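Local structure of glutamate receptor kainate-like protein (Pleurobrachia bachei, 4ZDM) at residues N41-S46 / Y248-N253; L95-V100 / I105-S110; G172-G177 / F188-P193. The protein binds glycine in the clamshell ligand-binding domain of an ionotropic glutamate receptor subunit and probably couples that binding to opening of an ion channel. All blocks are in the same frame, centred on the assembly; numbering follows the deposited sequence.

Contact 1: N41-S46 / Y248-N253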
loop_
_atom_site.group_PDB
_atom_site.type_symbol
_atom_site.label_atom_id
_atom_site.label_comp_id
_atom_site.label_asym_id
_atom_site.label_seq_id
_atom_site.Cartn_x
_atom_site.Cartn_y
_atom_site.Cartn_z
ATOM N N ASN A 41 0.448 20.379 -7.177
ATOM C CA ASN A 41 1.021 19.033 -7.198
ATOM C C ASN A 41 -0.064 17.966 -7.392
ATOM O O ASN A 41 0.219 16.894 -7.932
ATOM C CB ASN A 41 1.786 18.739 -5.914
ATOM C CG ASN A 41 3.032 19.563 -5.748
ATOM O OD1 ASN A 41 3.160 20.668 -6.296
ATOM N ND2 ASN A 41 3.948 19.078 -4.916
ATOM N N VAL A 42 -1.301 18.246 -6.937
ATOM C CA VAL A 42 -2.427 17.370 -7.168
ATOM C C VAL A 42 -2.668 17.280 -8.665
ATOM O O VAL A 42 -2.890 16.200 -9.193
ATOM C CB VAL A 42 -3.662 17.894 -6.382
ATOM C CG1 VAL A 42 -4.881 17.092 -6.715
ATOM C CG2 VAL A 42 -3.339 17.850 -4.899
ATOM N N GLU A 43 -2.608 18.430 -9.354
ATOM C CA GLU A 43 -2.765 18.402 -10.793
ATOM C C GLU A 43 -1.586 17.730 -11.509
ATOM O O GLU A 43 -1.772 16.943 -12.462
ATOM C CB GLU A 43 -2.986 19.821 -11.347
ATOM C CG GLU A 43 -4.300 20.398 -10.829
ATOM C CD GLU A 43 -4.800 21.601 -11.634
ATOM O OE1 GLU A 43 -5.247 22.540 -10.956
ATOM O OE2 GLU A 43 -4.784 21.516 -12.887
ATOM N N ILE A 44 -0.362 17.940 -11.031
ATOM C CA ILE A 44 0.785 17.236 -11.594
ATOM C C ILE A 44 0.590 15.725 -11.495
ATOM O O ILE A 44 0.826 14.973 -12.438
ATOM C CB ILE A 44 2.105 17.659 -10.926
ATOM C CG1 ILE A 44 2.455 19.083 -11.314
ATOM C CG2 ILE A 44 3.264 16.695 -11.257
ATOM C CD1 ILE A 44 3.661 19.650 -10.582
ATOM N N VAL A 45 0.184 15.258 -10.327
ATOM C CA VAL A 45 -0.008 13.836 -10.125
ATOM C C VAL A 45 -1.125 13.279 -11.014
ATOM O O VAL A 45 -0.995 12.155 -11.515
ATOM C CB VAL A 45 -0.266 13.525 -8.616
ATOM C CG1 VAL A 45 -0.815 12.123 -8.409
ATOM C CG2 VAL A 45 1.031 13.734 -7.816
ATOM N N SER A 46 -2.229 14.003 -11.151
ATOM C CA SER A 46 -3.285 13.545 -12.035
ATOM C C SER A 46 -2.784 13.359 -13.458
ATOM O O SER A 46 -3.044 12.312 -14.079
ATOM C CB SER A 46 -4.434 14.513 -11.960
ATOM O OG SER A 46 -5.438 14.110 -12.881
ATOM N N TYR A 248 1.526 26.880 -11.305
ATOM C CA TYR A 248 1.835 27.696 -10.144
ATOM C C TYR A 248 1.196 29.068 -10.281
ATOM O O TYR A 248 0.540 29.575 -9.359
ATOM C CB TYR A 248 3.339 27.815 -9.953
ATOM C CG TYR A 248 3.722 28.352 -8.599
ATOM C CD1 TYR A 248 3.718 29.721 -8.374
ATOM C CD2 TYR A 248 4.051 27.509 -7.561
ATOM C CE1 TYR A 248 4.027 30.220 -7.137
ATOM C CE2 TYR A 248 4.396 28.004 -6.336
ATOM C CZ TYR A 248 4.376 29.336 -6.127
ATOM O OH TYR A 248 4.697 29.858 -4.892
ATOM N N ALA A 249 1.370 29.670 -11.437
ATOM C CA ALA A 249 0.757 30.983 -11.678
ATOM C C ALA A 249 -0.752 30.948 -11.580
ATOM O O ALA A 249 -1.394 31.909 -11.052
ATOM C CB ALA A 249 1.203 31.517 -13.042
ATOM N N LYS A 250 -1.389 29.877 -12.052
ATOM C CA LYS A 250 -2.826 29.777 -11.939
ATOM C C LYS A 250 -3.275 29.822 -10.477
ATOM O O LYS A 250 -4.256 30.526 -10.120
ATOM C CB LYS A 250 -3.325 28.503 -12.610
ATOM C CG LYS A 250 -4.814 28.309 -12.490
ATOM C CD LYS A 250 -5.304 27.063 -13.188
ATOM C CE LYS A 250 -4.946 25.854 -12.382
ATOM N NZ LYS A 250 -5.567 24.679 -13.036
ATOM N N TYR A 251 -2.611 29.057 -9.607
ATOM C CA TYR A 251 -3.005 29.061 -8.216
ATOM C C TYR A 251 -2.659 30.358 -7.514
ATOM O O TYR A 251 -3.441 30.828 -6.670
ATOM C CB TYR A 251 -2.362 27.848 -7.488
ATOM C CG TYR A 251 -3.137 26.573 -7.733
ATOM C CD1 TYR A 251 -4.215 26.241 -6.945
ATOM C CD2 TYR A 251 -2.842 25.741 -8.785
ATOM C CE1 TYR A 251 -4.947 25.124 -7.188
ATOM C CE2 TYR A 251 -3.592 24.618 -9.071
ATOM C CZ TYR A 251 -4.639 24.301 -8.263
ATOM O OH TYR A 251 -5.400 23.197 -8.476
ATOM N N GLU A 252 -1.532 30.971 -7.877
ATOM C CA GLU A 252 -1.145 32.275 -7.345
ATOM C C GLU A 252 -2.209 33.322 -7.679
ATOM O O GLU A 252 -2.581 34.140 -6.855
ATOM C CB GLU A 252 0.192 32.668 -7.951
ATOM C CG GLU A 252 1.158 33.398 -7.104
ATOM C CD GLU A 252 2.468 33.587 -7.871
ATOM O OE1 GLU A 252 2.518 33.183 -9.060
ATOM O OE2 GLU A 252 3.435 34.130 -7.307
ATOM N N ASN A 253 -2.718 33.257 -8.892
ATOM C CA ASN A 253 -3.753 34.209 -9.320
ATOM C C ASN A 253 -5.145 33.912 -8.745
ATOM O O ASN A 253 -5.974 34.827 -8.630
ATOM C CB ASN A 253 -3.801 34.237 -10.843
ATOM C CG ASN A 253 -2.560 34.875 -11.444
ATOM O OD1 ASN A 253 -2.017 35.832 -10.888
ATOM N ND2 ASN A 253 -2.093 34.344 -12.574
#
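Glu43 reaches from helix 40-52 to helix 243-254 and places one carboxylate oxygen, OE1, against both Tyr251 and Lys250. The tight part of the contact is polar: Tyr251 OH donates at 2.6 Å to Glu43 OE1, which accepts on its anti lone pair, away from OE2, while Lys250 NZ meets the syn lone pair of Glu43 OE1 at 3.0 Å, as one arm of a salt bridge. Two donors thus grip a single oxygen from different sides and fix the turn of the carboxylate. OE1 lies at the edge of the tyrosine ring, near its plane, yet the carboxylate itself is turned 70° from that ring. A glutamate suits the place because its chain, extended beyond CG, carries the charge across to the other helix; a tyrosine brings a hydroxyl on a rigid stem.

The looser side is at Glu43 OE2, to which Lys250 NZ makes only a weak bond of 3.3 Å. Lys250 comes from the opposite direction, its chain bent at chi3 (75°) to bring the amine round, and both charged residues remain partly exposed whereas Tyr251 is buried. The salt bridge probably favours the ionised carboxylate.

Tyr251 OH is also hydrogen-bonded to Gly39 N, just ahead of helix 40-52. Glu43 and Ile44 of that helix touch Leu247 of helix 243-254, while Ile44 and Val45 pack on Phe219 of strand 205-221, and Val45 reaches Tyr56 of strand 54-59.

Contact 2: L95-V100 / I105-S110. With GLY (glycine), chain B.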
loop_
_atom_site.group_PDB
_atom_site.type_symbol
_atom_site.label_atom_id
_atom_site.label_comp_id
_atom_site.label_asym_id
_atom_site.label_seq_id
_atom_site.Cartn_x
_atom_site.Cartn_y
_atom_site.Cartn_z
ATOM N N LEU A 95 8.885 18.451 -2.013
ATOM C CA LEU A 95 9.829 17.941 -1.021
ATOM C C LEU A 95 11.213 18.463 -1.310
ATOM O O LEU A 95 11.777 18.254 -2.399
ATOM C CB LEU A 95 9.842 16.411 -1.007
ATOM C CG LEU A 95 10.505 15.778 0.200
ATOM C CD1 LEU A 95 9.710 15.999 1.481
ATOM C CD2 LEU A 95 10.757 14.292 -0.027
ATOM N N SER A 96 11.778 19.191 -0.353
ATOM C CA SER A 96 13.059 19.808 -0.554
ATOM C C SER A 96 14.182 18.789 -0.522
ATOM O O SER A 96 14.321 17.976 0.408
ATOM C CB SER A 96 13.286 20.860 0.522
ATOM O OG SER A 96 12.150 21.702 0.510
ATOM N N ASN A 97 15.048 18.878 -1.545
ATOM C CA ASN A 97 16.190 18.005 -1.698
ATOM C C ASN A 97 17.334 18.592 -0.913
ATOM O O ASN A 97 17.844 19.664 -1.230
ATOM C CB ASN A 97 16.504 17.886 -3.192
ATOM C CG ASN A 97 17.638 16.981 -3.500
ATOM O OD1 ASN A 97 18.481 16.695 -2.645
ATOM N ND2 ASN A 97 17.648 16.482 -4.753
ATOM N N ASN A 98 17.698 17.917 0.163
ATOM C CA ASN A 98 18.873 18.297 0.947
ATOM C C ASN A 98 19.713 17.060 1.156
ATOM O O ASN A 98 19.278 15.902 0.944
ATOM C CB ASN A 98 18.512 19.003 2.265
ATOM C CG ASN A 98 17.763 18.136 3.235
ATOM O OD1 ASN A 98 18.144 17.010 3.507
ATOM N ND2 ASN A 98 16.719 18.688 3.811
ATOM N N ALA A 99 20.972 17.272 1.554
ATOM C CA ALA A 99 21.919 16.182 1.604
ATOM C C ALA A 99 21.584 15.171 2.673
ATOM O O ALA A 99 21.818 13.970 2.474
ATOM C CB ALA A 99 23.345 16.738 1.836
ATOM N N VAL A 100 21.009 15.594 3.769
ATOM C CA VAL A 100 20.681 14.611 4.796
ATOM C C VAL A 100 19.574 13.643 4.318
ATOM O O VAL A 100 19.655 12.423 4.547
ATOM C CB VAL A 100 20.296 15.281 6.073
ATOM C CG1 VAL A 100 20.004 14.217 7.093
ATOM C CG2 VAL A 100 21.449 16.131 6.606
ATOM N N ILE A 105 16.915 8.615 0.868
ATOM C CA ILE A 105 15.919 8.479 -0.200
ATOM C C ILE A 105 16.449 9.144 -1.461
ATOM O O ILE A 105 17.433 9.883 -1.421
ATOM C CB ILE A 105 14.573 9.101 0.200
ATOM C CG1 ILE A 105 14.677 10.609 0.424
ATOM C CG2 ILE A 105 14.038 8.390 1.443
ATOM C CD1 ILE A 105 13.279 11.307 0.411
ATOM N N ASP A 106 15.791 8.851 -2.560
ATOM C CA ASP A 106 16.039 9.529 -3.840
ATOM C C ASP A 106 15.034 10.639 -4.057
ATOM O O ASP A 106 13.922 10.644 -3.485
ATOM C CB ASP A 106 15.938 8.572 -5.010
ATOM C CG ASP A 106 17.219 7.766 -5.285
ATOM O OD1 ASP A 106 18.271 8.029 -4.665
ATOM O OD2 ASP A 106 17.129 6.905 -6.185
ATOM N N PHE A 107 15.433 11.593 -4.876
ATOM C CA PHE A 107 14.575 12.686 -5.334
ATOM C C PHE A 107 14.420 12.574 -6.834
ATOM O O PHE A 107 15.390 12.292 -7.563
ATOM C CB PHE A 107 15.183 14.031 -4.949
ATOM C CG PHE A 107 15.083 14.303 -3.500
ATOM C CD1 PHE A 107 16.027 13.811 -2.621
ATOM C CD2 PHE A 107 14.025 14.992 -2.991
ATOM C CE1 PHE A 107 15.917 14.044 -1.251
ATOM C CE2 PHE A 107 13.899 15.233 -1.644
ATOM C CZ PHE A 107 14.851 14.744 -0.758
ATOM N N SER A 108 13.200 12.816 -7.262
ATOM C CA SER A 108 12.942 12.944 -8.694
ATOM C C SER A 108 13.635 14.144 -9.257
ATOM O O SER A 108 14.103 15.026 -8.548
ATOM C CB SER A 108 11.435 13.056 -8.974
ATOM O OG SER A 108 10.893 14.327 -8.610
ATOM N N LEU A 109 13.648 14.190 -10.587
ATOM C CA LEU A 109 13.895 15.436 -11.284
ATOM C C LEU A 109 12.955 16.486 -10.700
ATOM O O LEU A 109 11.787 16.206 -10.414
ATOM C CB LEU A 109 13.706 15.221 -12.792
ATOM C CG LEU A 109 14.023 16.348 -13.730
ATOM C CD1 LEU A 109 14.697 15.760 -15.028
ATOM C CD2 LEU A 109 12.749 17.050 -14.050
ATOM N N SER A 110 13.458 17.709 -10.490
ATOM C CA SER A 110 12.724 18.665 -9.702
ATOM C C SER A 110 11.624 19.365 -10.428
ATOM O O SER A 110 11.686 19.547 -11.664
ATOM C CB SER A 110 13.698 19.656 -9.117
ATOM O OG SER A 110 14.365 20.374 -10.154
HETATM N N GLY B . 8.943 21.706 1.482
HETATM C CA GLY B . 9.221 21.433 2.916
HETATM C C GLY B . 10.089 20.249 3.164
HETATM O O GLY B . 10.503 19.982 4.303
HETATM O OXT GLY B . 10.412 19.480 2.208
HETATM O O HOH W 1 15.750 17.066 -7.141
#
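Asn97 lies over one face of the Phe107 ring, its CA 3.7 Å from the ring centroid in a CH-pi contact. Both residues belong to the periplasmic-binding-protein-like ligand-binding fold of ionotropic glutamate receptors, where the chain leaves strand 94-96, passes through helix 99-102 and returns as strand 106-107. Asn97 lays its amide along the ring because chi1 (-178°) swings CG away from the backbone nitrogen; the two planes are 12° apart, a flat polar group stacked on a flat apolar one. Leu95 adds to the first shell, sending CD2 across Phe107 at about a right angle, 3.7 Å from CE2, and meeting Ile105 CD1 tip to tip at 3.9 Å. Ser96 O comes within 3.5 Å of Phe107 CE2, obliquely to the ring. Cutting Phe107 back to an alanine is likely to leave the Asn97 amide without its stacking partner and Leu95 CD2 without the ring carbon it packs on.

Further out, a water accepts from Asn97 ND2 and lies 3.0 Å from Ser108 O, bridging the two segments. Strand 205-221 holds both by backbone bonds, Leu95 to Ala218 and Asp106 to Leu221. Asn98, the N-cap of helix 99-102, receives Arg101 N at OD1, and Arg101 itself bonds the ligand glycine and Ser96 O. The Ser96 side chain sets off away from 105-110, its OG bonded across the pocket to Glu191, while Ser96 N donates to glycine OXT at 2.9 Å with an N-H...O angle of 178°.

Contact 3: G172-G177 / F188-P193. With GLY (glycine), chain B.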
loop_
_atom_site.group_PDB
_atom_site.type_symbol
_atom_site.label_atom_id
_atom_site.label_comp_id
_atom_site.label_asym_id
_atom_site.label_seq_id
_atom_site.Cartn_x
_atom_site.Cartn_y
_atom_site.Cartn_z
ATOM N N GLY A 172 5.404 23.944 15.413
ATOM C CA GLY A 172 4.964 22.618 15.041
ATOM C C GLY A 172 4.484 22.476 13.607
ATOM O O GLY A 172 4.337 21.370 13.106
ATOM N N SER A 173 4.217 23.599 12.947
ATOM C CA SER A 173 3.716 23.570 11.584
ATOM C C SER A 173 4.049 24.876 10.875
ATOM O O SER A 173 4.292 25.892 11.514
ATOM C CB SER A 173 2.211 23.347 11.555
ATOM O OG SER A 173 1.529 24.462 12.088
ATOM N N TYR A 174 4.044 24.819 9.552
ATOM C CA TYR A 174 4.200 25.980 8.697
ATOM C C TYR A 174 3.172 27.045 9.029
ATOM O O TYR A 174 3.504 28.223 9.188
ATOM C CB TYR A 174 4.073 25.518 7.254
ATOM C CG TYR A 174 4.180 26.519 6.179
ATOM C CD1 TYR A 174 5.406 27.080 5.863
ATOM C CD2 TYR A 174 3.129 26.774 5.342
ATOM C CE1 TYR A 174 5.529 27.924 4.784
ATOM C CE2 TYR A 174 3.265 27.594 4.253
ATOM C CZ TYR A 174 4.478 28.152 3.985
ATOM O OH TYR A 174 4.663 28.944 2.850
ATOM N N GLY A 175 1.911 26.614 9.163
ATOM C CA GLY A 175 0.848 27.546 9.518
ATOM C C GLY A 175 1.097 28.285 10.812
ATOM O O GLY A 175 0.809 29.483 10.931
ATOM N N GLU A 176 1.612 27.578 11.803
ATOM C CA GLU A 176 1.919 28.198 13.067
ATOM C C GLU A 176 3.038 29.218 12.929
ATOM O O GLU A 176 2.987 30.296 13.520
ATOM C CB GLU A 176 2.278 27.156 14.120
ATOM C CG GLU A 176 2.438 27.810 15.456
ATOM C CD GLU A 176 2.749 26.835 16.562
ATOM O OE1 GLU A 176 2.671 25.620 16.309
ATOM O OE2 GLU A 176 3.044 27.306 17.692
ATOM N N GLY A 177 4.057 28.921 12.127
ATOM C CA GLY A 177 5.109 29.906 11.913
ATOM C C GLY A 177 4.580 31.183 11.279
ATOM O O GLY A 177 4.953 32.294 11.651
ATOM N N PHE A 188 10.162 34.611 10.590
ATOM C CA PHE A 188 9.941 33.229 10.179
ATOM C C PHE A 188 10.860 32.932 9.030
ATOM O O PHE A 188 10.829 33.611 8.004
ATOM C CB PHE A 188 8.475 33.014 9.791
ATOM C CG PHE A 188 8.092 31.572 9.488
ATOM C CD1 PHE A 188 8.608 30.512 10.201
ATOM C CD2 PHE A 188 7.142 31.298 8.531
ATOM C CE1 PHE A 188 8.242 29.216 9.885
ATOM C CE2 PHE A 188 6.752 29.987 8.249
ATOM C CZ PHE A 188 7.304 28.957 8.933
ATOM N N ILE A 189 11.700 31.914 9.200
ATOM C CA ILE A 189 12.636 31.512 8.163
ATOM C C ILE A 189 12.094 30.232 7.508
ATOM O O ILE A 189 12.077 29.181 8.154
ATOM C CB ILE A 189 14.059 31.295 8.691
ATOM C CG1 ILE A 189 14.601 32.566 9.351
ATOM C CG2 ILE A 189 14.935 30.845 7.540
ATOM C CD1 ILE A 189 15.866 32.326 10.178
ATOM N N ASP A 190 11.638 30.353 6.272
ATOM C CA ASP A 190 11.077 29.197 5.568
ATOM C C ASP A 190 11.295 29.362 4.072
ATOM O O ASP A 190 12.243 29.999 3.660
ATOM C CB ASP A 190 9.620 28.995 5.976
ATOM C CG ASP A 190 9.155 27.548 5.798
ATOM O OD1 ASP A 190 8.732 27.174 4.703
ATOM O OD2 ASP A 190 9.213 26.793 6.782
ATOM N N GLU A 191 10.482 28.696 3.265
ATOM C CA GLU A 191 10.830 28.448 1.869
ATOM C C GLU A 191 10.111 29.328 0.885
ATOM O O GLU A 191 8.885 29.416 0.871
ATOM C CB GLU A 191 10.530 26.989 1.480
ATOM C CG GLU A 191 11.245 25.971 2.392
ATOM C CD GLU A 191 11.048 24.516 1.954
ATOM O OE1 GLU A 191 10.087 24.251 1.183
ATOM O OE2 GLU A 191 11.890 23.677 2.383
ATOM N N ILE A 192 10.883 29.917 -0.020
ATOM C CA ILE A 192 10.340 30.549 -1.196
ATOM C C ILE A 192 10.321 29.462 -2.264
ATOM O O ILE A 192 11.117 28.543 -2.193
ATOM C CB ILE A 192 11.181 31.754 -1.634
ATOM C CG1 ILE A 192 12.591 31.284 -1.964
ATOM C CG2 ILE A 192 11.226 32.837 -0.527
ATOM C CD1 ILE A 192 13.235 32.004 -3.058
ATOM N N PRO A 193 9.431 29.560 -3.242
ATOM C CA PRO A 193 8.419 30.611 -3.424
ATOM C C PRO A 193 7.193 30.471 -2.568
ATOM O O PRO A 193 6.384 31.403 -2.494
ATOM C CB PRO A 193 8.041 30.453 -4.912
ATOM C CG PRO A 193 8.226 29.044 -5.178
ATOM C CD PRO A 193 9.442 28.609 -4.370
HETATM N N GLY B . 8.943 21.706 1.482
HETATM C CA GLY B . 9.221 21.433 2.916
HETATM C C GLY B . 10.089 20.249 3.164
HETATM O O GLY B . 10.503 19.982 4.303
HETATM O OXT GLY B . 10.412 19.480 2.208
HETATM O O HOH W 2 7.056 27.444 1.677
#
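Apolar and CH-pi contacts carry most of the meeting between Phe188 and the first turn of helix 174-182. Gly177 CA sits over the centre of the Phe188 ring, 3.8 Å from its centroid and 10° off the normal; a side chain on Gly177 would point into the ring and clash, which is why glycine suits this position. Asp190 CB covers the opposite face, offset toward the rim, so the phenyl group is held flat between helix and strand. Phe188 CE2 also approaches Tyr174 CD1 at 4.0 Å, an ordinary apolar contact.

Helix and strand are successive elements of the alpha/beta lobe that supplies Glu191 to the ligand, in the bilobed clamshell of the glutamate receptor ligand-binding domain. The helix starts at Ser173, an N-cap whose short side chain puts OG within 3.1 Å of Glu176 N.

Polar groups line the edge and the hydroxyl end of the Tyr174 ring. That ring swings toward the strand because chi1 (179°) carries CG to the side opposite the backbone nitrogen, and Asp190 OD1 comes to its edge, 3.3 Å from Tyr174 CE1, with the carboxylate plane turned 54° from the ring. The charge of Asp190 is met by a salt bridge from OD2 to Arg147 NE, and Arg147 is one of the residues lining the glycine pocket. One water lies 3.1 Å from Tyr174 OH and 2.8 Å from Glu191 O, linking the phenol to the strand backbone.

Glu191, extended beyond CG, directs its carboxylate to the ligand: the glycine N donates to Glu191 OE1 at 2.8 Å, and OE2 accepts from Asn148 ND2.

In the fold
Contacts 2 and 3 hold the bound glycine between them. Their centres are 19 Å apart on opposite sides of the chain's centre, yet both touch the ligand: Ser96 N of 95-100 binds its carboxylate, and Glu191 of 188-193 binds its amino group. They also meet directly, Ser96 OG lying 2.7 Å from Glu191 OE2 in a probable hydrogen bond that joins the two sides of the pocket. Contact 1 stands away from the ligand, its centre 20 Å from each of the others. It approaches contact 2 no closer than about 6 Å between nearest atoms, but touches contact 3 through Tyr248 OH and Pro193 O, 3.3 Å apart. In sequence, contact 1 brackets both, bringing an early helix against the last one.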